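Local coordinates for aldehyde dehydrogenase family protein (Pseudomonas syringae pv. tomato, PDB 6X9L), which is a long-chain aliphatic aldehyde dehydrogenase that probably oxidises aldehydes such as octanal with NAD+ as the electron acceptor, at residues A106-S109 with S110-M114; V280-A283 with F284-V287; E308-A311 with A312-A315; P323-E326 with H327-L330; G331-N335 with E336-H340. The protein carries 1 engineered substitution. One frame throughout, in Å; residues are numbered along the deposited sequence.

Contact 1 of 5, residues A106-S109 with S110-M114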
loop_
_atom_site.group_PDB
_atom_site.type_symbol
_atom_site.label_atom_id
_atom_site.label_comp_id
_atom_site.label_asym_id
_atom_site.label_seq_id
_atom_site.Cartn_x
_atom_site.Cartn_y
_atom_site.Cartn_z
ATOM N N ALA A 106 -23.494 -21.761 7.971
ATOM C CA ALA A 106 -22.403 -22.731 8.053
ATOM C C ALA A 106 -22.838 -23.978 8.814
ATOM O O ALA A 106 -23.324 -23.890 9.946
ATOM C CB ALA A 106 -21.189 -22.112 8.745
ATOM N N ALA A 107 -22.651 -25.142 8.192
ATOM C CA ALA A 107 -22.873 -26.407 8.881
ATOM C C ALA A 107 -22.261 -26.363 10.279
ATOM O O ALA A 107 -21.073 -26.069 10.435
ATOM C CB ALA A 107 -22.273 -27.558 8.070
ATOM N N ILE A 108 -23.086 -26.626 11.301
ATOM C CA ILE A 108 -22.622 -26.481 12.680
ATOM C C ILE A 108 -21.314 -27.222 12.892
ATOM O O ILE A 108 -20.441 -26.764 13.635
ATOM C CB ILE A 108 -23.690 -26.966 13.672
ATOM C CG1 ILE A 108 -23.248 -26.631 15.093
ATOM C CG2 ILE A 108 -23.885 -28.475 13.551
ATOM C CD1 ILE A 108 -23.219 -25.144 15.387
ATOM N N SER A 109 -21.172 -28.391 12.269
ATOM C CA SER A 109 -19.919 -29.128 12.333
ATOM C C SER A 109 -18.762 -28.286 11.824
ATOM O O SER A 109 -17.684 -28.260 12.425
ATOM C CB SER A 109 -20.043 -30.403 11.510
ATOM O OG SER A 109 -19.828 -31.536 12.315
ATOM N N SER A 110 -18.969 -27.609 10.696
ATOM C CA SER A 110 -17.980 -26.699 10.126
ATOM C C SER A 110 -17.698 -25.518 11.044
ATOM O O SER A 110 -16.580 -24.992 11.057
ATOM C CB SER A 110 -18.486 -26.178 8.787
ATOM O OG SER A 110 -17.596 -26.543 7.773
ATOM N N ALA A 111 -18.719 -25.042 11.763
ATOM C CA ALA A 111 -18.524 -23.851 12.581
ATOM C C ALA A 111 -17.676 -24.161 13.803
ATOM O O ALA A 111 -16.849 -23.337 14.208
ATOM C CB ALA A 111 -19.877 -23.263 12.985
ATOM N N ARG A 112 -17.824 -25.365 14.353
ATOM C CA ARG A 112 -17.040 -25.767 15.512
ATOM C C ARG A 112 -15.606 -26.103 15.127
ATOM O O ARG A 112 -14.663 -25.750 15.850
ATOM C CB ARG A 112 -17.697 -26.968 16.189
ATOM C CG ARG A 112 -19.081 -26.686 16.772
ATOM C CD ARG A 112 -19.788 -27.967 17.125
ATOM N NE ARG A 112 -20.976 -27.746 17.939
ATOM C CZ ARG A 112 -22.044 -28.544 17.929
ATOM N NH1 ARG A 112 -22.073 -29.602 17.131
ATOM N NH2 ARG A 112 -23.093 -28.283 18.702
ATOM N N ALA A 113 -15.418 -26.787 13.997
ATOM C CA ALA A 113 -14.110 -27.326 13.663
ATOM C C ALA A 113 -13.186 -26.288 13.056
ATOM O O ALA A 113 -11.959 -26.423 13.192
ATOM C CB ALA A 113 -14.246 -28.495 12.689
ATOM N N MET A 114 -13.737 -25.250 12.426
ATOM C CA MET A 114 -12.879 -24.374 11.644
ATOM C C MET A 114 -13.250 -22.908 11.730
ATOM O O MET A 114 -12.386 -22.059 11.981
ATOM C CB MET A 114 -12.888 -24.827 10.192
ATOM C CG MET A 114 -11.794 -25.827 9.895
ATOM S SD MET A 114 -11.731 -26.125 8.132
ATOM C CE MET A 114 -13.452 -26.557 7.845
#
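I108 holds CG1 anti to its backbone N (chi1 -173°), and R112, one turn on, starts with CG anti to its carbonyl carbon and then runs extended to NE. The two side chains cross, and I108 CG1 meets the flat end of R112. It lies over the centre of one face of the guanidinium, 3.6 Å from CZ. This is an aliphatic group packed on a flat cation. The rim of that group is used for charge pairing: NE forms a salt bridge with E94 and NH1 one with E326. The two salt bridges and I108 together fix how the guanidinium is turned. The stem of R112 also leans on the backbone, with CG 3.4 Å from I108 O.

A107 is the N-cap residue of the helix. Its O accepts from A111 N at 2.9 Å. R112 N binds I108 O at 3.1 Å, and A113 N binds S109 O at the same length. A wider pi-type turn follows at 111-114. S109 OG bonds outward to E326 O. Helix 108-115 packs against helix 93-104, where I108 and R112 touch Q98, and A111 and R112 touch A97.

Contact 2 of 5, residues V280-A283 with F284-V287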
loop_
_atom_site.group_PDB
_atom_site.type_symbol
_atom_site.label_atom_id
_atom_site.label_comp_id
_atom_site.label_asym_id
_atom_site.label_seq_id
_atom_site.Cartn_x
_atom_site.Cartn_y
_atom_site.Cartn_z
ATOM N N VAL A 280 -11.881 -31.292 -5.130
ATOM C CA VAL A 280 -13.320 -31.024 -5.139
ATOM C C VAL A 280 -13.780 -30.578 -3.760
ATOM O O VAL A 280 -14.493 -29.575 -3.611
ATOM C CB VAL A 280 -14.096 -32.270 -5.600
ATOM C CG1 VAL A 280 -15.584 -32.032 -5.484
ATOM C CG2 VAL A 280 -13.711 -32.663 -7.032
ATOM N N MET A 281 -13.392 -31.327 -2.729
ATOM C CA MET A 281 -13.695 -30.913 -1.367
ATOM C C MET A 281 -13.134 -29.523 -1.073
ATOM O O MET A 281 -13.809 -28.688 -0.466
ATOM C CB MET A 281 -13.161 -31.949 -0.380
ATOM C CG MET A 281 -13.859 -33.292 -0.472
ATOM S SD MET A 281 -15.645 -33.173 -0.179
ATOM C CE MET A 281 -16.282 -32.702 -1.784
ATOM N N ALA A 282 -11.912 -29.243 -1.518
ATOM C CA ALA A 282 -11.360 -27.904 -1.328
ATOM C C ALA A 282 -12.182 -26.854 -2.069
ATOM O O ALA A 282 -12.455 -25.780 -1.530
ATOM C CB ALA A 282 -9.901 -27.858 -1.793
ATOM N N ALA A 283 -12.571 -27.134 -3.308
ATOM C CA ALA A 283 -13.331 -26.143 -4.054
ATOM C C ALA A 283 -14.647 -25.825 -3.350
ATOM O O ALA A 283 -15.077 -24.668 -3.327
ATOM C CB ALA A 283 -13.573 -26.628 -5.486
ATOM N N PHE A 284 -15.285 -26.832 -2.743
ATOM C CA PHE A 284 -16.629 -26.700 -2.185
ATOM C C PHE A 284 -16.638 -26.456 -0.676
ATOM O O PHE A 284 -17.718 -26.448 -0.076
ATOM C CB PHE A 284 -17.479 -27.948 -2.495
ATOM C CG PHE A 284 -17.768 -28.173 -3.974
ATOM C CD1 PHE A 284 -17.528 -27.179 -4.917
ATOM C CD2 PHE A 284 -18.291 -29.383 -4.411
ATOM C CE1 PHE A 284 -17.795 -27.391 -6.272
ATOM C CE2 PHE A 284 -18.553 -29.599 -5.761
ATOM C CZ PHE A 284 -18.314 -28.594 -6.692
ATOM N N ARG A 285 -15.479 -26.258 -0.044
ATOM C CA ARG A 285 -15.460 -25.919 1.376
ATOM C C ARG A 285 -16.248 -24.636 1.628
ATOM O O ARG A 285 -16.163 -23.669 0.865
ATOM C CB ARG A 285 -14.015 -25.770 1.860
ATOM C CG ARG A 285 -13.863 -25.419 3.339
ATOM C CD ARG A 285 -12.832 -26.297 4.088
ATOM N NE ARG A 285 -11.465 -26.182 3.571
ATOM C CZ ARG A 285 -10.815 -27.155 2.921
ATOM N NH1 ARG A 285 -11.396 -28.336 2.699
ATOM N NH2 ARG A 285 -9.579 -26.943 2.486
ATOM N N ASN A 286 -17.023 -24.630 2.708
ATOM C CA ASN A 286 -17.871 -23.487 3.029
ATOM C C ASN A 286 -18.821 -23.210 1.864
ATOM O O ASN A 286 -19.146 -22.063 1.548
ATOM C CB ASN A 286 -17.028 -22.249 3.385
ATOM C CG ASN A 286 -17.807 -21.217 4.216
ATOM O OD1 ASN A 286 -18.513 -21.563 5.171
ATOM N ND2 ASN A 286 -17.675 -19.943 3.849
ATOM N N VAL A 287 -19.245 -24.294 1.213
ATOM C CA VAL A 287 -20.145 -24.327 0.059
ATOM C C VAL A 287 -19.664 -23.333 -1.000
ATOM O O VAL A 287 -20.447 -22.560 -1.570
ATOM C CB VAL A 287 -21.615 -24.115 0.498
ATOM C CG1 VAL A 287 -21.755 -22.936 1.385
ATOM C CG2 VAL A 287 -22.564 -24.020 -0.693
#
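V280 and F284 sit one turn apart at the end of helix 272-284 and point the same way. V280 keeps CG1 anti to its backbone N (chi1 175°). This methyl lies against the CD2-CE2 side of the F284 ring, 3.8 Å from CE2. F284 has CG anti to its carbonyl carbon (chi1 -65°), which sends the ring back along the helix. A283 CB is 4.0 Å from CD1, on the other side of the ring. The ring is thus touched by the residue just before it and by the one four back.

R285 takes a different course. Its chain is bent at chi2 (132°) and chi3, and it folds back over the last turn. CB lies 3.7 Å from A282 O, and NH1 comes to 4.1 Å from A282 CA. The same arginine lines the octanal pocket and touches the bound aldehyde.

The backbone bonds show the helix running out. F284 N binds V280 O at 3.0 Å, and its second bond, to M281 O, is weak. R285 N makes a weak bond to A282 O at 3.4 Å. Beyond it, N286 ND2 bonds to N159 O and Q289 O. V280, A283 and F284 all touch L397 on strand 396-402. V280 also packs on helix 304-316, while R285 meets M114 of helix 108-115.

Contact 3 of 5, residues E308-A311 with A312-A315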
loop_
_atom_site.group_PDB
_atom_site.type_symbol
_atom_site.label_atom_id
_atom_site.label_comp_id
_atom_site.label_asym_id
_atom_site.label_seq_id
_atom_site.Cartn_x
_atom_site.Cartn_y
_atom_site.Cartn_z
ATOM N N GLU A 308 -13.274 -36.147 -14.432
ATOM C CA GLU A 308 -14.713 -35.893 -14.468
ATOM C C GLU A 308 -15.460 -36.912 -13.615
ATOM O O GLU A 308 -16.176 -36.548 -12.674
ATOM C CB GLU A 308 -15.231 -35.915 -15.905
ATOM C CG GLU A 308 -14.991 -34.644 -16.690
ATOM C CD GLU A 308 -15.493 -34.762 -18.123
ATOM O OE1 GLU A 308 -16.028 -35.839 -18.476
ATOM O OE2 GLU A 308 -15.364 -33.789 -18.894
ATOM N N ALA A 309 -15.281 -38.205 -13.920
ATOM C CA ALA A 309 -15.930 -39.258 -13.141
ATOM C C ALA A 309 -15.615 -39.131 -11.654
ATOM O O ALA A 309 -16.501 -39.281 -10.803
ATOM C CB ALA A 309 -15.499 -40.626 -13.658
ATOM N N LEU A 310 -14.350 -38.865 -11.323
ATOM C CA LEU A 310 -13.960 -38.760 -9.924
ATOM C C LEU A 310 -14.599 -37.557 -9.250
ATOM O O LEU A 310 -14.856 -37.590 -8.041
ATOM C CB LEU A 310 -12.443 -38.676 -9.826
ATOM C CG LEU A 310 -11.740 -39.988 -10.135
ATOM C CD1 LEU A 310 -10.355 -39.724 -10.735
ATOM C CD2 LEU A 310 -11.646 -40.790 -8.848
ATOM N N ALA A 311 -14.858 -36.489 -10.009
ATOM C CA ALA A 311 -15.434 -35.277 -9.432
ATOM C C ALA A 311 -16.931 -35.440 -9.181
ATOM O O ALA A 311 -17.436 -35.074 -8.111
ATOM C CB ALA A 311 -15.165 -34.076 -10.344
ATOM N N ALA A 312 -17.656 -35.983 -10.164
ATOM C CA ALA A 312 -19.052 -36.334 -9.949
ATOM C C ALA A 312 -19.190 -37.263 -8.757
ATOM O O ALA A 312 -20.088 -37.097 -7.920
ATOM C CB ALA A 312 -19.614 -36.998 -11.201
ATOM N N GLN A 313 -18.282 -38.232 -8.656
ATOM C CA GLN A 313 -18.318 -39.214 -7.583
ATOM C C GLN A 313 -18.204 -38.553 -6.212
ATOM O O GLN A 313 -19.010 -38.817 -5.311
ATOM C CB GLN A 313 -17.189 -40.207 -7.799
ATOM C CG GLN A 313 -17.458 -41.578 -7.326
ATOM C CD GLN A 313 -16.282 -42.474 -7.588
ATOM O OE1 GLN A 313 -15.672 -42.423 -8.660
ATOM N NE2 GLN A 313 -15.938 -43.291 -6.604
ATOM N N THR A 314 -17.200 -37.696 -6.024
ATOM C CA THR A 314 -17.033 -37.089 -4.709
ATOM C C THR A 314 -18.073 -36.009 -4.452
ATOM O O THR A 314 -18.529 -35.850 -3.310
ATOM C CB THR A 314 -15.622 -36.534 -4.553
ATOM O OG1 THR A 314 -15.382 -35.573 -5.574
ATOM C CG2 THR A 314 -14.601 -37.661 -4.697
ATOM N N ALA A 315 -18.487 -35.285 -5.494
ATOM C CA ALA A 315 -19.577 -34.328 -5.334
ATOM C C ALA A 315 -20.842 -35.021 -4.838
ATOM O O ALA A 315 -21.455 -34.582 -3.859
ATOM C CB ALA A 315 -19.840 -33.596 -6.648
#
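These are two regular alpha-helical turns in the later part of helix 304-316, and T314 adds a side-chain bond to them. T314 OG1 turns back to L310 O, one turn earlier, at 3.2 Å. It can do so because chi1 of 59° puts the hydroxyl between the backbone N and the carbonyl carbon. The bond falls in the carbonyl plane, on a lone pair. L310 O also accepts from T314 N at 3.1 Å, with that donor tilted 35° from the plane. One oxygen is thus gripped twice by one residue. The methyl CG2 stands 3.4 Å from the same oxygen.

The other main-chain bonds are ordinary. A312 N meets E308 O at 3.0 Å, Q313 N meets A309 O at 3.0 Å, and A315 N meets A311 O at 2.8 Å. The buried E308 carboxylate pairs beyond the helix, with K355 through a salt bridge and with S379 through a hydrogen bond. A311 and T314 touch V280 of helix 272-284, and A312 touches V357 of strand 355-358. A threonine hydroxyl bonded to the carbonyl four residues back is a common feature of alpha helices, and here it lies on a helix packed between another helix and a sheet strand.

Contact 4 of 5, residues P323-E326 with H327-L330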
loop_
_atom_site.group_PDB
_atom_site.type_symbol
_atom_site.label_atom_id
_atom_site.label_comp_id
_atom_site.label_asym_id
_atom_site.label_seq_id
_atom_site.Cartn_x
_atom_site.Cartn_y
_atom_site.Cartn_z
ATOM N N PRO A 323 -28.071 -27.226 8.701
ATOM C CA PRO A 323 -26.827 -26.997 9.454
ATOM C C PRO A 323 -26.929 -27.383 10.923
ATOM O O PRO A 323 -25.897 -27.491 11.596
ATOM C CB PRO A 323 -26.582 -25.491 9.294
ATOM C CG PRO A 323 -27.631 -24.994 8.337
ATOM C CD PRO A 323 -28.750 -25.970 8.351
ATOM N N GLN A 324 -28.136 -27.589 11.445
ATOM C CA GLN A 324 -28.277 -27.976 12.845
ATOM C C GLN A 324 -27.872 -29.419 13.106
ATOM O O GLN A 324 -27.730 -29.801 14.271
ATOM C CB GLN A 324 -29.724 -27.749 13.305
ATOM C CG GLN A 324 -30.074 -26.275 13.461
ATOM C CD GLN A 324 -31.570 -26.018 13.620
ATOM O OE1 GLN A 324 -31.985 -25.210 14.457
ATOM N NE2 GLN A 324 -32.383 -26.685 12.801
ATOM N N LEU A 325 -27.678 -30.216 12.062
ATOM C CA LEU A 325 -27.341 -31.628 12.191
ATOM C C LEU A 325 -25.834 -31.806 12.093
ATOM O O LEU A 325 -25.206 -31.258 11.190
ATOM C CB LEU A 325 -28.040 -32.453 11.108
ATOM C CG LEU A 325 -29.558 -32.330 10.998
ATOM C CD1 LEU A 325 -30.066 -33.295 9.945
ATOM C CD2 LEU A 325 -30.185 -32.637 12.339
ATOM N N GLU A 326 -25.266 -32.596 13.006
ATOM C CA GLU A 326 -23.815 -32.774 13.041
ATOM C C GLU A 326 -23.287 -33.494 11.807
ATOM O O GLU A 326 -22.105 -33.368 11.471
ATOM C CB GLU A 326 -23.412 -33.542 14.292
ATOM C CG GLU A 326 -23.877 -32.890 15.566
ATOM C CD GLU A 326 -22.989 -33.237 16.747
ATOM O OE1 GLU A 326 -22.199 -34.211 16.646
ATOM O OE2 GLU A 326 -23.075 -32.524 17.773
ATOM N N HIS A 327 -24.125 -34.270 11.138
ATOM C CA HIS A 327 -23.679 -35.011 9.970
ATOM C C HIS A 327 -23.885 -34.240 8.664
ATOM O O HIS A 327 -23.510 -34.742 7.598
ATOM C CB HIS A 327 -24.387 -36.371 9.915
ATOM C CG HIS A 327 -25.850 -36.260 9.648
ATOM N ND1 HIS A 327 -26.363 -36.175 8.370
ATOM C CD2 HIS A 327 -26.908 -36.174 10.488
ATOM C CE1 HIS A 327 -27.678 -36.067 8.434
ATOM N NE2 HIS A 327 -28.035 -36.064 9.708
ATOM N N THR A 328 -24.452 -33.036 8.712
ATOM C CA THR A 328 -24.493 -32.194 7.520
ATOM C C THR A 328 -23.085 -31.703 7.187
ATOM O O THR A 328 -22.325 -31.289 8.069
ATOM C CB THR A 328 -25.435 -30.993 7.719
ATOM O OG1 THR A 328 -26.778 -31.442 7.899
ATOM C CG2 THR A 328 -25.387 -30.055 6.522
ATOM N N VAL A 329 -22.734 -31.755 5.910
ATOM C CA VAL A 329 -21.419 -31.326 5.454
ATOM C C VAL A 329 -21.461 -29.911 4.906
ATOM O O VAL A 329 -20.656 -29.066 5.289
ATOM C CB VAL A 329 -20.859 -32.328 4.416
ATOM C CG1 VAL A 329 -19.472 -31.901 3.933
ATOM C CG2 VAL A 329 -20.817 -33.738 5.020
ATOM N N LEU A 330 -22.409 -29.621 4.022
ATOM C CA LEU A 330 -22.618 -28.271 3.510
ATOM C C LEU A 330 -24.018 -27.812 3.874
ATOM O O LEU A 330 -24.984 -28.580 3.749
ATOM C CB LEU A 330 -22.422 -28.213 2.005
ATOM C CG LEU A 330 -21.052 -28.659 1.488
ATOM C CD1 LEU A 330 -20.910 -28.361 -0.022
ATOM C CD2 LEU A 330 -19.938 -28.009 2.288
#
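The chain from L325 to T328 makes a type I beta turn, closed by T328 N bonding to L325 O at 3.1 Å. The turn belongs to the loop between helix 304-316 and helix 336-351. E326 and H327 occupy its two central positions.

L325 and H327 lie side by side and point the same way from the turn. Leucine CD1 touches the imidazole at NE2, 3.4 Å away, and comes to 4.0 Å from CE1. Leucine CB is 3.9 Å from CD2 of the ring. It is a van der Waals contact of the methyl and CB with the NE2 side of the ring. The chi1 of H327, 68°, puts CG between its backbone N and carbonyl carbon, which sets the ring alongside the L325 side chain. H327 is exposed. Its ring is held in this place by the leucine on one side of the turn, and no hydrogen bond joins the two.

E326, at the second position of the turn, sends its side chain away from H327. Its chain is extended beyond CG. Through its carboxylate and its backbone O, E326 joins the turn to helix 108-115. P323 adds a backbone bond to I108 at the start of that helix, and its ring touches A40 and Y372.

T328 ends the turn and is buried. Its hydroxyl is bonded to D322 O, three residues before the turn begins. OG1 also rests against the leucine, 3.6 Å from L325 CB.

Contact 5 of 5, residues G331-N335 with E336-H340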
loop_
_atom_site.group_PDB
_atom_site.type_symbol
_atom_site.label_atom_id
_atom_site.label_comp_id
_atom_site.label_asym_id
_atom_site.label_seq_id
_atom_site.Cartn_x
_atom_site.Cartn_y
_atom_site.Cartn_z
ATOM N N GLY A 331 -24.109 -26.576 4.363
ATOM C CA GLY A 331 -25.366 -25.913 4.608
ATOM C C GLY A 331 -25.810 -25.172 3.360
ATOM O O GLY A 331 -25.388 -25.493 2.251
ATOM N N PRO A 332 -26.681 -24.181 3.506
ATOM C CA PRO A 332 -27.130 -23.421 2.338
ATOM C C PRO A 332 -26.139 -22.318 1.978
ATOM O O PRO A 332 -25.213 -21.988 2.731
ATOM C CB PRO A 332 -28.470 -22.840 2.790
ATOM C CG PRO A 332 -28.343 -22.725 4.281
ATOM C CD PRO A 332 -27.460 -23.864 4.717
ATOM N N ILE A 333 -26.330 -21.769 0.774
ATOM C CA ILE A 333 -25.702 -20.501 0.466
ATOM C C ILE A 333 -26.114 -19.532 1.564
ATOM O O ILE A 333 -27.185 -19.674 2.169
ATOM C CB ILE A 333 -26.110 -20.009 -0.930
ATOM C CG1 ILE A 333 -25.430 -20.884 -1.969
ATOM C CG2 ILE A 333 -25.687 -18.551 -1.158
ATOM C CD1 ILE A 333 -23.926 -20.747 -1.928
ATOM N N ALA A 334 -25.238 -18.567 1.859
ATOM C CA ALA A 334 -25.348 -17.770 3.079
ATOM C C ALA A 334 -26.543 -16.812 3.101
ATOM O O ALA A 334 -26.978 -16.423 4.196
ATOM C CB ALA A 334 -24.062 -16.973 3.275
ATOM N N ASN A 335 -27.073 -16.417 1.938
ATOM C CA ASN A 335 -28.156 -15.437 1.889
ATOM C C ASN A 335 -28.772 -15.360 0.488
ATOM O O ASN A 335 -28.187 -15.805 -0.512
ATOM C CB ASN A 335 -27.685 -14.043 2.336
ATOM C CG ASN A 335 -26.393 -13.573 1.644
ATOM O OD1 ASN A 335 -26.406 -13.201 0.469
ATOM N ND2 ASN A 335 -25.283 -13.549 2.396
ATOM N N GLU A 336 -29.962 -14.751 0.438
ATOM C CA GLU A 336 -30.782 -14.775 -0.771
ATOM C C GLU A 336 -30.075 -14.126 -1.958
ATOM O O GLU A 336 -30.089 -14.660 -3.076
ATOM C CB GLU A 336 -32.117 -14.089 -0.505
ATOM C CG GLU A 336 -33.003 -14.075 -1.731
ATOM C CD GLU A 336 -34.458 -13.861 -1.403
ATOM O OE1 GLU A 336 -34.752 -13.214 -0.370
ATOM O OE2 GLU A 336 -35.304 -14.349 -2.184
ATOM N N ALA A 337 -29.474 -12.959 -1.742
ATOM C CA ALA A 337 -28.712 -12.308 -2.804
ATOM C C ALA A 337 -27.635 -13.230 -3.374
ATOM O O ALA A 337 -27.558 -13.433 -4.592
ATOM C CB ALA A 337 -28.091 -11.014 -2.285
ATOM N N GLN A 338 -26.808 -13.824 -2.512
ATOM C CA GLN A 338 -25.772 -14.724 -3.019
ATOM C C GLN A 338 -26.371 -15.939 -3.731
ATOM O O GLN A 338 -25.857 -16.374 -4.771
ATOM C CB GLN A 338 -24.852 -15.188 -1.892
ATOM C CG GLN A 338 -23.638 -15.922 -2.414
ATOM C CD GLN A 338 -22.817 -15.047 -3.328
ATOM O OE1 GLN A 338 -22.703 -13.842 -3.105
ATOM N NE2 GLN A 338 -22.262 -15.634 -4.379
ATOM N N PHE A 339 -27.439 -16.515 -3.169
ATOM C CA PHE A 339 -28.107 -17.652 -3.795
ATOM C C PHE A 339 -28.431 -17.361 -5.246
ATOM O O PHE A 339 -28.163 -18.181 -6.131
ATOM C CB PHE A 339 -29.388 -18.003 -3.037
ATOM C CG PHE A 339 -30.217 -19.077 -3.699
ATOM C CD1 PHE A 339 -29.777 -20.397 -3.730
ATOM C CD2 PHE A 339 -31.450 -18.774 -4.285
ATOM C CE1 PHE A 339 -30.533 -21.393 -4.332
ATOM C CE2 PHE A 339 -32.228 -19.784 -4.897
ATOM C CZ PHE A 339 -31.749 -21.099 -4.921
ATOM N N HIS A 340 -29.032 -16.191 -5.503
ATOM C CA HIS A 340 -29.482 -15.853 -6.850
ATOM C C HIS A 340 -28.310 -15.571 -7.773
ATOM O O HIS A 340 -28.391 -15.813 -8.986
ATOM C CB HIS A 340 -30.392 -14.636 -6.820
ATOM C CG HIS A 340 -31.696 -14.873 -6.144
ATOM N ND1 HIS A 340 -32.591 -15.826 -6.576
ATOM C CD2 HIS A 340 -32.270 -14.268 -5.078
ATOM C CE1 HIS A 340 -33.659 -15.805 -5.800
ATOM N NE2 HIS A 340 -33.491 -14.865 -4.887
#
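N335 has an almost fully extended backbone (phi -169°, psi 164°) right before a helix starts, and its side chain bends back to cap that helix. Its chi1 of 50° sets CG between the backbone N and the carbonyl carbon and turns OD1 toward the N-H groups of the first turn. There it accepts from Q338 N at 3.1 Å, with the donor tilted from the amide plane. OD1 is also 3.5 Å from Q338 CB. The backbone O of the same residue takes F339 N at 2.9 Å. N335 therefore receives N-H groups of the first turn through both its side chain and its main chain.

This is the N-cap of helix 336-351, in which an asparagine side chain satisfies an amide that has no helical carbonyl before it. I333 packs just ahead of the cap. Its CG2, anti to the backbone N, fits against Q338 CB at 3.5 Å and lies 4.2 Å from F339 CB. That methyl covers the start of the helix from the loop side.

Q338 bends at chi2, and its amide leads away from N335. OE1 bonds to R341, NE2 makes a weak bond to F393 O, and the side chain is about 5 Å from bound NAD. On the exposed side, H340 NE2 donates to E336 OE2 at 3.3 Å. The oxygen sits near the ring plane and is met on its anti side. F339 CD2 lies over one face of the H340 ring, offset toward the rim.

Overall arrangement
The contacts follow one another along the chain, but most of them meet in space. Contacts 1 and 4 have centres 8 Å apart, joined by a probable hydrogen bond of 3.0 Å from I108 N to P323 O. Contact 2 is central. It touches contact 1 (M114 CE to R285 CD, 3.8 Å), contact 3 (V280 CG2 to A311 CB, 3.9 Å), contact 4 (F284 O to L330 CD2, 3.6 Å) and contact 5 (V287 CG2 to I333 CD1, 3.8 Å). Contact 3 is outlying, about 14 Å from contact 1 by nearest atoms. The R285 side chain is about 4 Å from bound octanal, while contact 5 approaches the NAD site beside W158.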